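Local atomic coordinates of UDP-L-Rhamnose Synthase (Acanthamoeba polyphaga mimivirus, PDB entry 7JID), a protein that probably makes UDP-L-rhamnose by NADPH-dependent reduction of a nucleotide-sugar intermediate, and binds NADP and UDP-rhamnose in a Rossmann-type fold. Residues Leu195-Pro200 / Phe216-Leu221; Gly220-Asn225 / Asp276-Ile281; Ser229-Ile234 / Glu283-Met288. One frame throughout, in Å; residues are numbered along the deposited sequence.

Contact 1 of 3, residues Leu195-Pro200 / Phe216-Leu221; sequences LDQMIP and FTNPGL
Gln197 reaches from the first turn of helix 195-207 to the amide of Asn218, and with its neighbour Met198 it shows how the loop after a sheet strand can be held against a helix by one polar and one aromatic contact. The extended Gln197 side chain offers OE1 to Asn218 ND2 at 2.9 Å. The donor lies nearly along the C=O axis, but the N-H points somewhat off line (142°), and the two amide planes are turned 72° apart. Asn218 is gripped further: ND2 also binds Pro275 O, and OD1 accepts from Ile194 N, which fixes the flip of the amide.

Met198 buries the most surface here. In the conformer described, one of two modelled, a bend at the last torsion (chi3 70°) lays the methyl over the Phe216 ring, with CE 4.0 Å from the ring centroid and almost exactly on the normal. SD, in this conformer, sits higher above the same ring and comes within 3.4 Å of Asn218 OD1. Met198 CB comes to 3.8 Å from Phe216 CE2 on the same side of the ring, while Met198 O lies 3.5 Å from Phe216 CZ. Leu267 covers both residues from helix 265-270. In that conformer this is a Met-aromatic contact with a CH-pi methyl, at the C-terminal end of strand 212-215, the outermost strand of a Rossmann-type parallel sheet.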
# COMPACT_ATOMS: atom_id res chain seq x y z
N LEU A 195 23.88 -13.87 3.74
CA LEU A 195 22.82 -14.70 4.36
C LEU A 195 23.44 -15.87 5.11
O LEU A 195 22.90 -16.23 6.14
CB LEU A 195 21.84 -15.18 3.28
CG LEU A 195 20.90 -14.12 2.72
CD1 LEU A 195 20.05 -14.70 1.61
CD2 LEU A 195 20.01 -13.52 3.81
N ASP A 196 24.56 -16.43 4.63
CA ASP A 196 25.19 -17.56 5.36
C ASP A 196 25.54 -17.13 6.79
O ASP A 196 25.37 -17.92 7.71
CB ASP A 196 26.41 -18.09 4.61
CG ASP A 196 26.08 -18.47 3.20
OD1 ASP A 196 25.83 -19.68 2.96
OD2 ASP A 196 26.08 -17.59 2.32
N GLN A 197 25.96 -15.89 6.98
CA GLN A 197 26.36 -15.34 8.28
C GLN A 197 25.16 -14.86 9.08
O GLN A 197 25.18 -14.97 10.34
CB GLN A 197 27.39 -14.23 8.04
CG GLN A 197 28.70 -14.81 7.55
CD GLN A 197 29.64 -13.77 6.99
OE1 GLN A 197 29.46 -12.58 7.25
NE2 GLN A 197 30.63 -14.23 6.23
N MET A 198 24.13 -14.32 8.44
CA MET A 198 23.12 -13.56 9.19
C MET A 198 21.82 -14.36 9.35
O MET A 198 21.04 -13.99 10.20
CB MET A 198 22.94 -12.17 8.57
CG MET A 198 24.25 -11.42 8.55
SD MET A 198 24.08 -9.63 8.23
CE MET A 198 23.32 -9.13 9.77
N ILE A 199 21.63 -15.46 8.60
CA ILE A 199 20.40 -16.28 8.80
C ILE A 199 20.42 -16.82 10.24
O ILE A 199 19.42 -16.69 10.93
CB ILE A 199 20.22 -17.34 7.71
CG1 ILE A 199 19.61 -16.71 6.46
CG2 ILE A 199 19.33 -18.48 8.22
CD1 ILE A 199 19.54 -17.62 5.28
N PRO A 200 21.55 -17.37 10.74
CA PRO A 200 21.57 -17.83 12.12
C PRO A 200 21.20 -16.76 13.14
O PRO A 200 20.58 -17.07 14.14
CB PRO A 200 23.03 -18.26 12.31
CG PRO A 200 23.44 -18.71 10.92
CD PRO A 200 22.79 -17.68 10.02
N PHE A 216 19.67 -4.92 8.92
CA PHE A 216 20.07 -6.34 8.96
C PHE A 216 21.02 -6.59 7.80
O PHE A 216 20.87 -7.55 7.05
CB PHE A 216 18.85 -7.23 8.99
CG PHE A 216 19.16 -8.51 9.70
CD1 PHE A 216 19.30 -8.53 11.07
CD2 PHE A 216 19.20 -9.70 8.99
CE1 PHE A 216 19.54 -9.75 11.71
CE2 PHE A 216 19.47 -10.89 9.63
CZ PHE A 216 19.60 -10.91 11.00
N THR A 217 22.04 -5.74 7.74
CA THR A 217 23.20 -5.89 6.84
C THR A 217 24.47 -6.10 7.67
O THR A 217 24.52 -5.68 8.85
CB THR A 217 23.32 -4.65 5.94
OG1 THR A 217 23.28 -3.53 6.81
CG2 THR A 217 22.22 -4.57 4.90
N ASN A 218 25.51 -6.69 7.09
CA ASN A 218 26.83 -6.77 7.74
C ASN A 218 27.32 -5.34 7.94
O ASN A 218 27.03 -4.46 7.12
CB ASN A 218 27.86 -7.53 6.92
CG ASN A 218 27.61 -9.02 6.76
OD1 ASN A 218 26.67 -9.45 6.08
ND2 ASN A 218 28.47 -9.81 7.40
N PRO A 219 28.00 -5.07 9.07
CA PRO A 219 28.50 -3.72 9.29
C PRO A 219 29.37 -3.22 8.12
O PRO A 219 30.17 -4.01 7.57
CB PRO A 219 29.28 -3.83 10.58
CG PRO A 219 28.51 -4.89 11.32
CD PRO A 219 28.13 -5.94 10.26
N GLY A 220 29.21 -1.94 7.79
CA GLY A 220 30.07 -1.27 6.81
C GLY A 220 29.60 -1.41 5.37
O GLY A 220 28.48 -1.85 5.08
N LEU A 221 30.42 -0.86 4.48
CA LEU A 221 30.14 -0.72 3.04
C LEU A 221 31.11 -1.50 2.20
O LEU A 221 32.31 -1.56 2.54
CB LEU A 221 30.27 0.77 2.70
CG LEU A 221 29.22 1.70 3.29
CD1 LEU A 221 29.60 3.16 2.99
CD2 LEU A 221 27.81 1.34 2.80

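Contact 2 of 3, residues Gly220-Asn225 / Asp276-Ile281; sequences GLVSHN and DILTGI. With AWU ([[(2~{R},3~{S},4~{R},5~{R})-5-[2,4-bis(oxidanylidene)pyrimidin-1-yl]-3,4-bis(oxidanyl)oxolan-2-yl]methoxy-oxidanyl-phosphoryl] [(2~{R},3~{R},4~{R},5~{R},6~{S})-6-methyl-3,4,5-tris(oxidanyl)oxan-2-yl] hydrogen phosphate), chain C.
Ile277 packs on Gly220, Leu221 and Val222, and illustrates how a capped helix start can be set against a loop that leads to a ligand. Asp276, the residue just before it, caps the start of helix 277-287. Its carboxylate turns back on its own helix: OD1 accepts from Thr279 N at 2.9 Å in a nearly straight bond (172°), arriving from above the carboxylate plane, and OD2 takes the hydroxyl of Thr279 on its syn side. Two bonds thus hold the N-cap side chain.

Ile277 does most of the touching. With CG1 anti to the backbone N (chi1 -176°), its two branches divide the work. CG2 presses on the loop backbone, 3.5 Å from Gly220 C and equally close to Leu221 C, where glycine brings no side chain between them. CG1 instead meets Val222 CG1 at 3.5 Å, tighter than usual for two carbons, and the two side chains cross at about a right angle. The Ile277 backbone is tied to Pro219 as well.

Leu278 adds a looser contact at the margin, its CD1 lying 4.1 Å from Val222 CG2. Ile281, one turn after Ile277, likewise points toward the loop side and packs on Ile227 of helix 224-234. That helix starts just beyond Val222 with His224, whose NE2 shares a 2.8 Å hydrogen bond with AWU O3C, a ribose hydroxyl. Apolar packing of an N-capped helix start on the loop before helix 224-234 therefore leads directly into the UDP-rhamnose pocket.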
# COMPACT_ATOMS: atom_id res chain seq x y z
N GLY A 220 29.21 -1.94 7.79
CA GLY A 220 30.07 -1.27 6.81
C GLY A 220 29.60 -1.41 5.37
O GLY A 220 28.48 -1.85 5.08
N LEU A 221 30.42 -0.86 4.48
CA LEU A 221 30.14 -0.72 3.04
C LEU A 221 31.11 -1.50 2.20
O LEU A 221 32.31 -1.56 2.54
CB LEU A 221 30.27 0.77 2.70
CG LEU A 221 29.22 1.70 3.29
CD1 LEU A 221 29.60 3.16 2.99
CD2 LEU A 221 27.81 1.34 2.80
N VAL A 222 30.62 -2.05 1.11
CA VAL A 222 31.44 -2.69 0.07
C VAL A 222 30.88 -2.26 -1.27
O VAL A 222 29.67 -2.05 -1.42
CB VAL A 222 31.47 -4.22 0.22
CG1 VAL A 222 30.12 -4.85 -0.11
CG2 VAL A 222 32.63 -4.80 -0.56
N SER A 223 31.75 -2.16 -2.25
CA SER A 223 31.32 -1.84 -3.63
C SER A 223 31.38 -3.07 -4.51
O SER A 223 32.10 -4.03 -4.21
CB SER A 223 32.14 -0.75 -4.26
OG SER A 223 33.44 -1.24 -4.51
N HIS A 224 30.70 -2.97 -5.62
CA HIS A 224 30.74 -4.01 -6.68
C HIS A 224 32.20 -4.21 -7.09
O HIS A 224 32.63 -5.34 -7.28
CB HIS A 224 29.87 -3.58 -7.86
CG HIS A 224 28.49 -3.13 -7.53
ND1 HIS A 224 28.23 -2.08 -6.64
CD2 HIS A 224 27.30 -3.54 -7.99
CE1 HIS A 224 26.92 -1.88 -6.61
NE2 HIS A 224 26.34 -2.77 -7.39
N ASN A 225 32.94 -3.12 -7.28
CA ASN A 225 34.34 -3.24 -7.70
C ASN A 225 35.14 -3.97 -6.65
O ASN A 225 36.01 -4.78 -7.02
CB ASN A 225 34.93 -1.88 -8.02
CG ASN A 225 34.52 -1.33 -9.37
OD1 ASN A 225 33.84 -1.99 -10.15
ND2 ASN A 225 34.90 -0.09 -9.58
N ASP A 276 32.32 -7.46 9.72
CA ASP A 276 32.19 -6.35 8.75
C ASP A 276 32.08 -6.97 7.36
O ASP A 276 32.53 -8.12 7.10
CB ASP A 276 33.35 -5.37 8.83
CG ASP A 276 34.60 -5.96 8.24
OD1 ASP A 276 34.73 -5.90 7.01
OD2 ASP A 276 35.47 -6.49 9.01
N ILE A 277 31.39 -6.26 6.46
CA ILE A 277 31.04 -6.79 5.12
C ILE A 277 32.30 -7.20 4.33
O ILE A 277 32.26 -8.18 3.56
CB ILE A 277 30.18 -5.76 4.35
CG1 ILE A 277 29.71 -6.29 3.01
CG2 ILE A 277 30.89 -4.42 4.17
CD1 ILE A 277 28.88 -7.55 3.13
N LEU A 278 33.43 -6.49 4.44
CA LEU A 278 34.62 -6.85 3.62
C LEU A 278 35.29 -8.14 4.16
O LEU A 278 35.57 -9.07 3.34
CB LEU A 278 35.59 -5.66 3.54
CG LEU A 278 36.71 -5.92 2.54
CD1 LEU A 278 36.15 -6.04 1.13
CD2 LEU A 278 37.74 -4.81 2.56
N THR A 279 35.45 -8.27 5.46
CA THR A 279 35.89 -9.54 6.10
C THR A 279 34.93 -10.64 5.67
O THR A 279 35.41 -11.70 5.22
CB THR A 279 35.97 -9.43 7.62
OG1 THR A 279 36.85 -8.36 8.00
CG2 THR A 279 36.42 -10.72 8.25
N GLY A 280 33.61 -10.39 5.72
CA GLY A 280 32.63 -11.41 5.37
C GLY A 280 32.69 -11.78 3.91
O GLY A 280 32.61 -12.97 3.59
N ILE A 281 32.84 -10.82 2.99
CA ILE A 281 32.92 -11.10 1.52
C ILE A 281 34.22 -11.86 1.26
O ILE A 281 34.19 -12.79 0.43
CB ILE A 281 32.89 -9.80 0.69
CG1 ILE A 281 31.53 -9.12 0.76
CG2 ILE A 281 33.28 -10.08 -0.76
CD1 ILE A 281 30.42 -9.88 0.14
PA AWU C . 19.49 -6.06 -9.65
O1A AWU C . 18.68 -5.26 -10.60
O2A AWU C . 20.05 -7.39 -10.11
O3A AWU C . 18.76 -6.57 -8.29
PB AWU C . 17.44 -5.91 -7.56
O1B AWU C . 17.53 -4.38 -7.31
O2B AWU C . 16.18 -6.47 -8.25
O3B AWU C . 17.64 -6.59 -6.13
C5' AWU C . 15.27 -6.98 -3.41
O5' AWU C . 16.13 -7.25 -4.50
C4' AWU C . 16.10 -6.62 -2.18
O4' AWU C . 15.26 -6.17 -1.09
C3' AWU C . 17.04 -5.52 -2.54
O3' AWU C . 17.98 -5.41 -1.51
C2' AWU C . 17.86 -5.82 -3.79
C1' AWU C . 17.02 -6.29 -4.90
N1 AWU C . 23.63 -3.68 -11.69
C2 AWU C . 24.74 -3.43 -12.47
O2 AWU C . 25.83 -3.15 -11.92
N3 AWU C . 24.66 -3.63 -13.82
C4 AWU C . 23.48 -3.93 -14.43
O4 AWU C . 23.49 -4.12 -15.70
C5 AWU C . 22.36 -4.20 -13.65
C6 AWU C . 22.41 -3.97 -12.27
C1C AWU C . 23.68 -3.50 -10.22
C2C AWU C . 22.56 -2.67 -9.59
C3C AWU C . 22.49 -3.26 -8.16
C4C AWU C . 22.87 -4.69 -8.41
C5C AWU C . 21.73 -5.68 -8.32
C6' AWU C . 14.47 -8.26 -3.22
O2' AWU C . 18.70 -6.91 -3.51
O2C AWU C . 22.96 -1.32 -9.57
O3C AWU C . 23.51 -2.72 -7.34
O4C AWU C . 23.37 -4.79 -9.74
O5C AWU C . 20.66 -5.16 -9.14

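Contact 3 of 3, residues Ser229-Ile234 / Glu283-Met288; sequences SLIRDI and EVVSKM
Val285 against Ile231 and Ile234 forms the centre of an apolar helix-helix contact in the C-terminal part of the chain, where helix 224-234 and helix 277-287 run side by side. It exemplifies two helices held by a few aliphatic branches, with no hydrogen bond between the two segments. The short segments run in broadly the same direction, crossing at -44° with their axes 9.6 Å apart at closest approach.

Val285 carries the contact. Its CG1, anti to the backbone N (chi1 171°), enters between residues of the facing helix, 3.7 Å from Ile231 CA and 3.8 Å from Leu230 O, so it lies against the helix backbone itself. Ile231 crosses it at about a right angle and brings its own CG1 to 3.8 Å from Val285 CG1. From the next turn, Ile234 CD1 reaches that same methyl at 3.8 Å, while its CG2 approaches Ser286 CA more loosely. The other branch, Val285 CG2, lies 3.9 Å from Ile231 CG1.

Charged groups stay off this interface. Arg232 grips Asp233 side-on, NE to OD1 and NH2 to OD2, on its own helix, and Lys287 NZ pairs with Glu283 OE2 on the other. Near the helix ends, His235 NE2 bonds to Val285 O and adds a polar tie. Ile231, Val284 and Met288 also pack on Ile176, so helix 175-181 covers the inner side of the pair, while Leu230 continues the apolar seam along helix 277-287 to Leu278 and Ile281.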
# COMPACT_ATOMS: atom_id res chain seq x y z
N SER A 229 36.96 -7.42 -7.59
CA SER A 229 38.43 -7.43 -7.32
C SER A 229 38.83 -8.62 -6.41
O SER A 229 39.86 -9.27 -6.68
CB SER A 229 38.90 -6.11 -6.79
OG SER A 229 38.77 -5.09 -7.76
N LEU A 230 38.06 -8.96 -5.37
CA LEU A 230 38.38 -10.16 -4.56
C LEU A 230 38.26 -11.43 -5.38
O LEU A 230 39.11 -12.32 -5.22
CB LEU A 230 37.47 -10.23 -3.35
CG LEU A 230 37.79 -9.23 -2.25
CD1 LEU A 230 36.66 -9.22 -1.24
CD2 LEU A 230 39.12 -9.58 -1.58
N ILE A 231 37.22 -11.54 -6.20
CA ILE A 231 37.05 -12.77 -7.01
C ILE A 231 38.25 -12.88 -7.95
O ILE A 231 38.83 -13.98 -8.05
CB ILE A 231 35.71 -12.71 -7.76
CG1 ILE A 231 34.55 -12.82 -6.78
CG2 ILE A 231 35.69 -13.76 -8.85
CD1 ILE A 231 33.19 -12.49 -7.36
N ARG A 232 38.66 -11.77 -8.54
CA ARG A 232 39.81 -11.75 -9.47
C ARG A 232 41.08 -12.17 -8.71
O ARG A 232 41.79 -13.09 -9.18
CB ARG A 232 40.00 -10.37 -10.06
CG ARG A 232 41.19 -10.23 -11.01
CD ARG A 232 41.47 -8.76 -11.31
NE ARG A 232 41.81 -8.08 -10.08
CZ ARG A 232 41.59 -6.81 -9.80
NH1 ARG A 232 40.97 -6.01 -10.65
NH2 ARG A 232 41.94 -6.35 -8.61
N ASP A 233 41.33 -11.52 -7.58
CA ASP A 233 42.61 -11.62 -6.84
C ASP A 233 42.71 -12.94 -6.07
O ASP A 233 43.86 -13.36 -5.81
CB ASP A 233 42.79 -10.42 -5.93
CG ASP A 233 42.99 -9.14 -6.72
OD1 ASP A 233 43.37 -9.24 -7.89
OD2 ASP A 233 42.83 -8.07 -6.14
N ILE A 234 41.60 -13.58 -5.72
CA ILE A 234 41.60 -14.89 -5.00
C ILE A 234 41.56 -16.04 -6.03
O ILE A 234 42.36 -17.00 -5.86
CB ILE A 234 40.51 -14.97 -3.93
CG1 ILE A 234 40.74 -13.95 -2.82
CG2 ILE A 234 40.41 -16.37 -3.33
CD1 ILE A 234 39.58 -13.83 -1.89
N GLU A 283 35.68 -13.92 3.10
CA GLU A 283 35.36 -15.30 3.55
C GLU A 283 34.52 -15.96 2.47
O GLU A 283 34.90 -17.07 2.00
CB GLU A 283 34.76 -15.32 4.96
CG GLU A 283 34.30 -16.72 5.38
CD GLU A 283 33.80 -16.89 6.81
OE1 GLU A 283 34.08 -16.01 7.65
OE2 GLU A 283 33.12 -17.90 7.08
N VAL A 284 33.41 -15.33 2.04
CA VAL A 284 32.48 -15.89 1.02
C VAL A 284 33.23 -16.23 -0.25
O VAL A 284 33.05 -17.36 -0.77
CB VAL A 284 31.31 -14.92 0.76
CG1 VAL A 284 30.51 -15.21 -0.51
CG2 VAL A 284 30.39 -14.90 1.96
N VAL A 285 33.97 -15.28 -0.81
CA VAL A 285 34.69 -15.48 -2.10
C VAL A 285 35.70 -16.63 -1.95
O VAL A 285 35.80 -17.43 -2.90
CB VAL A 285 35.36 -14.19 -2.58
CG1 VAL A 285 36.28 -14.44 -3.77
CG2 VAL A 285 34.29 -13.16 -2.93
N SER A 286 36.38 -16.73 -0.81
CA SER A 286 37.41 -17.79 -0.59
C SER A 286 36.78 -19.18 -0.72
O SER A 286 37.48 -20.10 -1.22
CB SER A 286 38.13 -17.60 0.73
OG SER A 286 37.34 -18.02 1.84
N LYS A 287 35.49 -19.31 -0.39
CA LYS A 287 34.76 -20.60 -0.30
C LYS A 287 33.95 -20.89 -1.57
O LYS A 287 33.43 -22.01 -1.69
CB LYS A 287 33.83 -20.57 0.91
CG LYS A 287 34.56 -20.50 2.24
CD LYS A 287 33.67 -20.28 3.42
CE LYS A 287 34.42 -20.34 4.73
NZ LYS A 287 33.49 -20.51 5.87
N MET A 288 33.83 -19.92 -2.48
CA MET A 288 32.90 -19.94 -3.63
C MET A 288 33.40 -20.90 -4.69
O MET A 288 34.60 -20.85 -4.98
CB MET A 288 32.85 -18.57 -4.32
CG MET A 288 31.78 -17.75 -3.84
SD MET A 288 31.58 -16.35 -4.93
CE MET A 288 30.05 -15.84 -4.17

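Following the chain illustrates how contacts of differing span build one region. Contact 1 closes the shortest loop: helix 195-207 leads through strand 212-215, and the chain returns to meet the start of that helix. Its second segment runs straight into contact 2, with which it shares Gly220 and Leu221; the second segment of contact 2 opens at Asp276, 51 residues after Asn225. Before then helix 224-234 supplies the first segment of contact 3, so contacts 2 and 3 cross, using the same two helices at successive levels. Contact 2 touches both of the others, through the loop before it and through the helices beyond. Together they join the sheet edge to the C-terminal helices.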